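Local coordinates for ferrous iron transport protein B (Escherichia coli, PDB 3I8S), which drives GTP-dependent uptake of ferrous iron across the inner membrane, this chain being its cytosolic G-protein part with the attached helical domain, at residues L206-L209 and Y214-A217; L182-S187 and A231-E236. All coordinates share one frame; numbering follows the deposited sequence. Where two conformers were deposited one is given.

How the interactions relate
Both contacts belong to the helical domain that accompanies the G domain in the cytosolic part of FeoB, and their centres lie about 14 Å apart. Interaction 1 packs helix 198-210 against the short helix 213-218 that follows it; interaction 2 joins helices 179-191 and 226-236, which flank that pair in sequence. Leu209 connects them: its CD2 meets CD1 of Leu233 at 3.7 Å, and its CD1 lies 4.0 Å from CB of Glu184. Leu206 and Ala185 add a second point of packing. Neither contact touches the annotated GTP-binding residues, although Gln207 of interaction 1 reaches the G domain by hydrogen bonds.

Interaction 1. Residues L206-L209 and Y214-A217; sequences LQML and YSRA
Met208 and Ser215 meet in a small, buried helix-to-helix packing contact, made where the chain turns from helix 198-210 into the short helix 213-218 of the FeoB helical domain. Their CA atoms are 6.0 Å apart, an approach consistent with the small size of serine. No direct hydrogen bond crosses the contact; carbon packing and one water join the two sides. CB of Ser215 rests 3.8 Å from CB of Gln207 and 4.1 Å from CG of Met208. In the conformer described here, one of two, OG of Ser215 sits between its own backbone N and carbonyl carbon (chi1 69°) and is hydrogen-bonded to the backbone O of Asp212 in the connecting turn. Farther along, the methionine chain bends at its last torsion, chi3 68°, and its CE comes within 4.0 Å of CG of Arg216. These two side chains run obliquely across one another, and both also touch Leu226 of helix 226-236. The amide end of Gln207 leads away from helix 213-218: its OE1 hydrogen-bonds to Arg248 and Gln107, its NE2 to Asp212 and Thr64. Beyond the methionine, the arginine chain is extended from CG to NE and reaches a water lying in the plane of the guanidinium group at its edge. This water accepts from NE of Arg216 at 2.8 Å and donates to the backbone O of Met208 at 2.8 Å. With the amide of Gln207 engaged outside the contact, apolar packing and this one water hold the two helices together, a link probably more adaptable than a direct bond.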
loop_
_atom_site.group_PDB
_atom_site.type_symbol
_atom_site.label_atom_id
_atom_site.label_comp_id
_atom_site.label_asym_id
_atom_site.label_seq_id
_atom_site.Cartn_x
_atom_site.Cartn_y
_atom_site.Cartn_z
ATOM N N LEU A 206 5.648 -12.143 8.394
ATOM C CA LEU A 206 5.249 -12.814 7.145
ATOM C C LEU A 206 6.230 -12.485 6.014
ATOM O O LEU A 206 6.605 -13.358 5.241
ATOM C CB LEU A 206 3.829 -12.408 6.755
ATOM C CG LEU A 206 2.658 -13.245 7.248
ATOM C CD1 LEU A 206 1.392 -12.817 6.515
ATOM C CD2 LEU A 206 2.908 -14.760 7.059
ATOM N N GLN A 207 6.704 -11.229 5.951
ATOM C CA GLN A 207 7.686 -10.862 4.948
ATOM C C GLN A 207 8.964 -11.666 5.122
ATOM O O GLN A 207 9.573 -12.103 4.132
ATOM C CB GLN A 207 7.981 -9.361 4.988
ATOM C CG GLN A 207 6.786 -8.540 4.606
ATOM C CD GLN A 207 6.464 -8.721 3.158
ATOM O OE1 GLN A 207 5.397 -9.176 2.800
ATOM N NE2 GLN A 207 7.428 -8.356 2.294
ATOM N N MET A 208 9.376 -11.885 6.368
ATOM C CA MET A 208 10.617 -12.624 6.617
ATOM C C MET A 208 10.458 -14.100 6.202
ATOM O O MET A 208 11.367 -14.703 5.625
ATOM C CB MET A 208 11.000 -12.552 8.097
ATOM C CG MET A 208 11.426 -11.177 8.620
ATOM S SD MET A 208 11.608 -11.238 10.423
ATOM C CE MET A 208 13.016 -12.305 10.540
ATOM N N LEU A 209 9.317 -14.670 6.514
ATOM C CA LEU A 209 9.009 -16.050 6.097
ATOM C C LEU A 209 8.955 -16.193 4.560
ATOM O O LEU A 209 9.314 -17.234 4.023
ATOM C CB LEU A 209 7.676 -16.498 6.695
ATOM C CG LEU A 209 7.624 -16.570 8.229
ATOM C CD1 LEU A 209 6.184 -16.732 8.757
ATOM C CD2 LEU A 209 8.525 -17.691 8.724
ATOM N N TYR A 214 15.291 -7.420 3.659
ATOM C CA TYR A 214 15.222 -6.095 4.295
ATOM C C TYR A 214 14.356 -6.076 5.565
ATOM O O TYR A 214 14.725 -5.463 6.561
ATOM C CB TYR A 214 14.698 -5.067 3.296
ATOM C CG TYR A 214 14.809 -3.614 3.718
ATOM C CD1 TYR A 214 15.936 -3.126 4.336
ATOM C CD2 TYR A 214 13.791 -2.725 3.447
ATOM C CE1 TYR A 214 16.045 -1.797 4.696
ATOM C CE2 TYR A 214 13.889 -1.406 3.806
ATOM C CZ TYR A 214 15.006 -0.948 4.447
ATOM O OH TYR A 214 15.138 0.385 4.790
ATOM N N SER A 215 13.242 -6.783 5.529
ATOM C CA SER A 215 12.334 -6.897 6.677
ATOM C C SER A 215 13.063 -7.400 7.916
ATOM O O SER A 215 12.688 -7.087 9.048
ATOM C CB SER A 215 11.146 -7.818 6.341
ATOM O OG SER A 215 11.546 -9.185 6.207
ATOM N N ARG A 216 14.113 -8.200 7.719
ATOM C CA ARG A 216 14.854 -8.734 8.860
ATOM C C ARG A 216 15.496 -7.662 9.676
ATOM O O ARG A 216 15.625 -7.798 10.885
ATOM C CB ARG A 216 15.958 -9.666 8.405
ATOM C CG ARG A 216 15.431 -10.886 7.753
ATOM C CD ARG A 216 16.540 -11.937 7.557
ATOM N NE ARG A 216 16.196 -12.846 6.453
ATOM C CZ ARG A 216 16.936 -13.885 6.072
ATOM N NH1 ARG A 216 18.082 -14.164 6.693
ATOM N NH2 ARG A 216 16.531 -14.646 5.057
ATOM N N ALA A 217 15.965 -6.628 8.984
ATOM C CA ALA A 217 16.607 -5.465 9.589
ATOM C C ALA A 217 15.729 -4.778 10.630
ATOM O O ALA A 217 16.235 -4.220 11.597
ATOM C CB ALA A 217 16.998 -4.444 8.462
HETATM O O HOH W 1 13.721 -13.215 5.164
#

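Interaction 2. Residues L182-S187 and A231-E236; sequences LNEADS and ARLRNE
Arg232 and Leu233, neighbours on helix 226-236, take hold of Glu184 on helix 179-191 in two different ways, one ionic and one apolar. Arg232 comes first, its chain bent at chi3 to bring the guanidinium group side-on to the carboxylate. NE of Arg232 donates to OE2 of Glu184 at 2.9 Å. Its NH2 donates to OE1 of Glu184 at 3.0 Å, and both bonds are fairly straight. Each oxygen is met on its syn side, and the two planar groups are turned 29° from each other. This two-pronged salt bridge fixes the rotation of the carboxylate. Next, Leu233 lies against the aliphatic part of the same glutamate: its CG is 3.7 Å from CG of Glu184. The bend of Glu184 at chi2, -70°, turns the carboxylate from the leucine-facing CG toward the arginine. Glu236, one turn after Arg232, joins through water, which donates to OE2 of Glu184 and to OE1 of Glu236, both at 2.6 Å. The bridging water probably eases the like charges of the two glutamates, as does the arginine. A leucine in place of Glu184 would probably leave the Arg232 guanidinium without its anionic mate and free to turn, and would take from the water one of its two acceptors. Around the contact, helix 198-210 lies against the side chains of both Glu184 and Leu233, and Leu233 also touches Pro180 and Leu181 of helix 179-191 and Pro240, at the start of helix 240-259.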
loop_
_atom_site.group_PDB
_atom_site.type_symbol
_atom_site.label_atom_id
_atom_site.label_comp_id
_atom_site.label_asym_id
_atom_site.label_seq_id
_atom_site.Cartn_x
_atom_site.Cartn_y
_atom_site.Cartn_z
ATOM N N LEU A 182 0.470 -17.875 9.930
ATOM C CA LEU A 182 0.074 -16.847 10.889
ATOM C C LEU A 182 0.700 -17.114 12.253
ATOM O O LEU A 182 1.184 -16.169 12.882
ATOM C CB LEU A 182 -1.431 -16.791 11.022
ATOM C CG LEU A 182 -2.196 -16.287 9.795
ATOM C CD1 LEU A 182 -3.667 -16.398 10.149
ATOM C CD2 LEU A 182 -1.805 -14.851 9.389
ATOM N N ASN A 183 0.679 -18.374 12.684
ATOM C CA ASN A 183 1.273 -18.798 13.975
ATOM C C ASN A 183 2.750 -18.446 14.057
ATOM O O ASN A 183 3.216 -17.851 15.061
ATOM C CB ASN A 183 1.113 -20.296 14.211
ATOM C CG ASN A 183 -0.317 -20.706 14.559
ATOM O OD1 ASN A 183 -1.188 -19.873 14.823
ATOM N ND2 ASN A 183 -0.559 -21.998 14.547
ATOM N N GLU A 184 3.499 -18.819 13.026
ATOM C CA GLU A 184 4.962 -18.509 12.987
ATOM C C GLU A 184 5.254 -17.021 12.885
ATOM O O GLU A 184 6.190 -16.517 13.543
ATOM C CB GLU A 184 5.650 -19.253 11.840
ATOM C CG GLU A 184 5.558 -20.792 11.962
ATOM C CD GLU A 184 6.397 -21.390 13.104
ATOM O OE1 GLU A 184 7.191 -20.684 13.767
ATOM O OE2 GLU A 184 6.249 -22.574 13.341
ATOM N N ALA A 185 4.477 -16.309 12.058
ATOM C CA ALA A 185 4.636 -14.867 11.911
ATOM C C ALA A 185 4.403 -14.195 13.253
ATOM O O ALA A 185 5.166 -13.326 13.639
ATOM C CB ALA A 185 3.684 -14.295 10.842
ATOM N N ASP A 186 3.388 -14.639 13.982
ATOM C CA ASP A 186 3.085 -14.074 15.278
ATOM C C ASP A 186 4.175 -14.390 16.308
ATOM O O ASP A 186 4.561 -13.528 17.099
ATOM C CB ASP A 186 1.729 -14.549 15.785
ATOM C CG ASP A 186 1.318 -13.847 17.070
ATOM O OD1 ASP A 186 0.984 -14.564 18.047
ATOM O OD2 ASP A 186 1.355 -12.579 17.107
ATOM N N SER A 187 4.697 -15.606 16.300
ATOM C CA SER A 187 5.842 -15.912 17.178
ATOM C C SER A 187 7.067 -15.045 16.874
ATOM O O SER A 187 7.781 -14.657 17.785
ATOM C CB SER A 187 6.214 -17.375 17.121
ATOM O OG SER A 187 5.152 -18.118 17.662
ATOM N N ALA A 231 11.968 -24.131 9.129
ATOM C CA ALA A 231 12.112 -25.581 9.212
ATOM C C ALA A 231 10.795 -26.246 9.582
ATOM O O ALA A 231 10.346 -27.189 8.916
ATOM C CB ALA A 231 13.190 -25.956 10.216
ATOM N N ARG A 232 10.151 -25.718 10.617
ATOM C CA ARG A 232 8.828 -26.168 10.995
ATOM C C ARG A 232 7.834 -26.059 9.821
ATOM O O ARG A 232 7.087 -27.013 9.512
ATOM C CB ARG A 232 8.333 -25.373 12.196
ATOM C CG ARG A 232 9.108 -25.673 13.458
ATOM C CD ARG A 232 8.396 -25.169 14.702
ATOM N NE ARG A 232 8.469 -23.712 14.804
ATOM C CZ ARG A 232 9.516 -23.036 15.285
ATOM N NH1 ARG A 232 10.609 -23.651 15.724
ATOM N NH2 ARG A 232 9.484 -21.723 15.323
ATOM N N LEU A 233 7.806 -24.897 9.177
ATOM C CA LEU A 233 6.836 -24.663 8.087
ATOM C C LEU A 233 7.064 -25.603 6.903
ATOM O O LEU A 233 6.124 -26.105 6.300
ATOM C CB LEU A 233 6.894 -23.226 7.627
ATOM C CG LEU A 233 6.212 -22.274 8.618
ATOM C CD1 LEU A 233 6.569 -20.820 8.315
ATOM C CD2 LEU A 233 4.720 -22.453 8.593
ATOM N N ARG A 234 8.332 -25.852 6.587
ATOM C CA ARG A 234 8.677 -26.767 5.510
ATOM C C ARG A 234 8.250 -28.202 5.799
ATOM O O ARG A 234 7.893 -28.951 4.892
ATOM C CB ARG A 234 10.165 -26.644 5.174
ATOM C CG ARG A 234 10.408 -25.349 4.431
ATOM C CD ARG A 234 11.866 -24.959 4.266
ATOM N NE ARG A 234 11.922 -23.683 3.506
ATOM C CZ ARG A 234 12.952 -22.835 3.507
ATOM N NH1 ARG A 234 14.007 -23.050 4.282
ATOM N NH2 ARG A 234 12.893 -21.730 2.770
ATOM N N ASN A 235 8.257 -28.578 7.065
ATOM C CA ASN A 235 7.722 -29.885 7.452
ATOM C C ASN A 235 6.183 -29.956 7.291
ATOM O O ASN A 235 5.618 -30.988 6.882
ATOM C CB ASN A 235 8.079 -30.202 8.884
ATOM C CG ASN A 235 7.492 -31.523 9.322
ATOM O OD1 ASN A 235 7.849 -32.585 8.792
ATOM N ND2 ASN A 235 6.543 -31.466 10.242
ATOM N N GLU A 236 5.528 -28.858 7.636
ATOM C CA GLU A 236 4.056 -28.728 7.593
ATOM C C GLU A 236 3.454 -28.564 6.193
ATOM O O GLU A 236 2.335 -28.996 5.938
ATOM C CB GLU A 236 3.618 -27.520 8.448
ATOM C CG GLU A 236 3.745 -27.770 9.943
ATOM C CD GLU A 236 4.276 -26.569 10.733
ATOM O OE1 GLU A 236 4.003 -25.418 10.366
ATOM O OE2 GLU A 236 5.012 -26.789 11.729
HETATM O O HOH W 2 4.221 -23.933 12.428
#